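Local structure of K Homology domain-containing protein (Aeropyrum pernix, 1TUA) at residues A[79-84]-A[126-131]. The protein is of unknown function but, as a protein with K homology domains, probably binds RNA. Numbering follows the deposited sequence.
Sequences AFRLLE and MTDTYI
Arg81 reaches from a short 3-10 segment, residues 80-83, to Asp128 and Tyr130, where helix 118-127 has ended and strand 130-133 begins. The 3-10 segment is held by N-H(i+3) to O(i) bonds such as Glu84 N to Arg81 O, 3.0 Å; on the other segment Asp128, with positive phi, swings the chain out of the helix and turns its carbonyl to the arginine. All of Arg81's side-chain torsions are near 180° (chi1 174°), which stretches it almost straight to the turn. Its NH2 donates to Asp128 O (2.9 Å, 158° at the hydrogen), the oxygen lying near the guanidinium plane. NH1 sits above the centre of the Tyr130 ring, 3.5 Å from CD1, making a cation-pi contact in which the guanidinium stands on edge, its plane 83° from the ring. The Arg81 CD methylene packs on the same face, 3.5 Å from Tyr130 CE2. A water accepts a hydrogen bond from Arg81 NH1 and donates one to Asp128 OD1, linking the two charges indirectly. Gln87 accepts from NE, which helps fix the guanidinium's rotation, and Lys78 makes a second cation-pi contact with Tyr130. Just before the strand, Thr129 OG1 donates to Thr127 OG1 (2.8 Å). Cutting Arg81 back to an alanine is likely to leave Asp128 O and Gln87 OE1 without this donor and take the guanidinium and CD from one face of Tyr130. The contact thus ties the loop after helix 76-79, packed on helices 57-72 and 24-33, to the turn between second helix and second strand of a type I KH fold.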
# COMPACT_ATOMS: atom_id res chain seq x y z
N ALA A 79 -3.56 -3.73 5.83
CA ALA A 79 -2.63 -2.63 6.09
C ALA A 79 -1.57 -2.98 7.14
O ALA A 79 -0.44 -2.50 7.06
CB ALA A 79 -3.40 -1.38 6.52
N PHE A 80 -1.93 -3.80 8.13
CA PHE A 80 -0.99 -4.19 9.18
C PHE A 80 0.26 -4.87 8.64
O PHE A 80 1.28 -4.97 9.32
CB PHE A 80 -1.66 -5.11 10.20
CG PHE A 80 -2.70 -4.44 11.05
CD1 PHE A 80 -2.56 -3.10 11.42
CD2 PHE A 80 -3.81 -5.15 11.51
CE1 PHE A 80 -3.51 -2.48 12.25
CE2 PHE A 80 -4.76 -4.54 12.34
CZ PHE A 80 -4.61 -3.20 12.71
N ARG A 81 0.18 -5.35 7.40
CA ARG A 81 1.33 -6.00 6.77
C ARG A 81 2.51 -5.04 6.71
O ARG A 81 3.66 -5.46 6.70
CB ARG A 81 0.96 -6.46 5.36
CG ARG A 81 2.13 -7.02 4.54
CD ARG A 81 1.64 -7.62 3.23
NE ARG A 81 2.75 -8.02 2.38
CZ ARG A 81 2.62 -8.76 1.28
NH1 ARG A 81 1.42 -9.18 0.91
NH2 ARG A 81 3.69 -9.08 0.56
N LEU A 82 2.21 -3.74 6.68
CA LEU A 82 3.24 -2.72 6.61
C LEU A 82 4.08 -2.63 7.88
O LEU A 82 5.11 -1.94 7.90
CB LEU A 82 2.60 -1.36 6.29
CG LEU A 82 2.15 -1.25 4.82
CD1 LEU A 82 1.19 -0.09 4.64
CD2 LEU A 82 3.37 -1.08 3.93
N LEU A 83 3.66 -3.32 8.93
CA LEU A 83 4.40 -3.34 10.18
C LEU A 83 5.52 -4.37 10.08
O LEU A 83 6.44 -4.40 10.89
CB LEU A 83 3.49 -3.71 11.36
CG LEU A 83 2.44 -2.68 11.78
CD1 LEU A 83 1.74 -3.17 13.04
CD2 LEU A 83 3.11 -1.32 12.05
N GLU A 84 5.43 -5.23 9.07
CA GLU A 84 6.42 -6.26 8.86
C GLU A 84 7.70 -5.76 8.24
O GLU A 84 7.74 -4.74 7.54
CB GLU A 84 5.84 -7.38 7.99
CG GLU A 84 4.80 -8.21 8.70
CD GLU A 84 4.02 -9.07 7.74
OE1 GLU A 84 4.63 -9.61 6.79
OE2 GLU A 84 2.79 -9.21 7.94
N MET A 126 1.30 -13.06 -8.80
CA MET A 126 2.60 -13.10 -9.46
C MET A 126 3.68 -12.36 -8.66
O MET A 126 4.83 -12.77 -8.65
CB MET A 126 2.50 -12.49 -10.86
CG MET A 126 1.65 -13.30 -11.84
SD MET A 126 1.74 -12.71 -13.57
CE MET A 126 3.41 -12.81 -13.82
N THR A 127 3.29 -11.29 -7.98
CA THR A 127 4.24 -10.48 -7.21
C THR A 127 4.17 -10.68 -5.70
O THR A 127 5.00 -10.14 -4.97
CB THR A 127 4.03 -8.98 -7.50
OG1 THR A 127 2.71 -8.61 -7.10
CG2 THR A 127 4.20 -8.69 -8.98
N ASP A 128 3.18 -11.44 -5.24
CA ASP A 128 2.99 -11.67 -3.82
C ASP A 128 2.85 -10.33 -3.09
O ASP A 128 3.56 -10.06 -2.13
CB ASP A 128 4.16 -12.47 -3.23
CG ASP A 128 3.92 -12.87 -1.79
OD1 ASP A 128 2.77 -13.20 -1.45
OD2 ASP A 128 4.89 -12.86 -1.00
N THR A 129 1.93 -9.51 -3.58
CA THR A 129 1.64 -8.20 -2.98
C THR A 129 0.14 -8.06 -2.75
O THR A 129 -0.66 -8.85 -3.26
CB THR A 129 2.04 -7.05 -3.93
OG1 THR A 129 1.28 -7.16 -5.14
CG2 THR A 129 3.53 -7.10 -4.25
N TYR A 130 -0.25 -7.07 -1.95
CA TYR A 130 -1.66 -6.77 -1.72
C TYR A 130 -1.88 -5.53 -2.57
O TYR A 130 -1.08 -4.61 -2.54
CB TYR A 130 -1.95 -6.40 -0.26
CG TYR A 130 -1.90 -7.54 0.74
CD1 TYR A 130 -2.00 -8.87 0.34
CD2 TYR A 130 -1.79 -7.27 2.10
CE1 TYR A 130 -1.98 -9.91 1.27
CE2 TYR A 130 -1.78 -8.29 3.04
CZ TYR A 130 -1.87 -9.61 2.62
OH TYR A 130 -1.87 -10.62 3.55
N ILE A 131 -2.96 -5.52 -3.35
CA ILE A 131 -3.25 -4.37 -4.20
C ILE A 131 -4.68 -3.90 -3.99
O ILE A 131 -5.63 -4.69 -4.02
CB ILE A 131 -3.06 -4.74 -5.71
CG1 ILE A 131 -1.59 -5.09 -5.98
CG2 ILE A 131 -3.49 -3.58 -6.60
CD1 ILE A 131 -1.30 -5.59 -7.39
O HOH W 1 0.95 -11.39 -0.67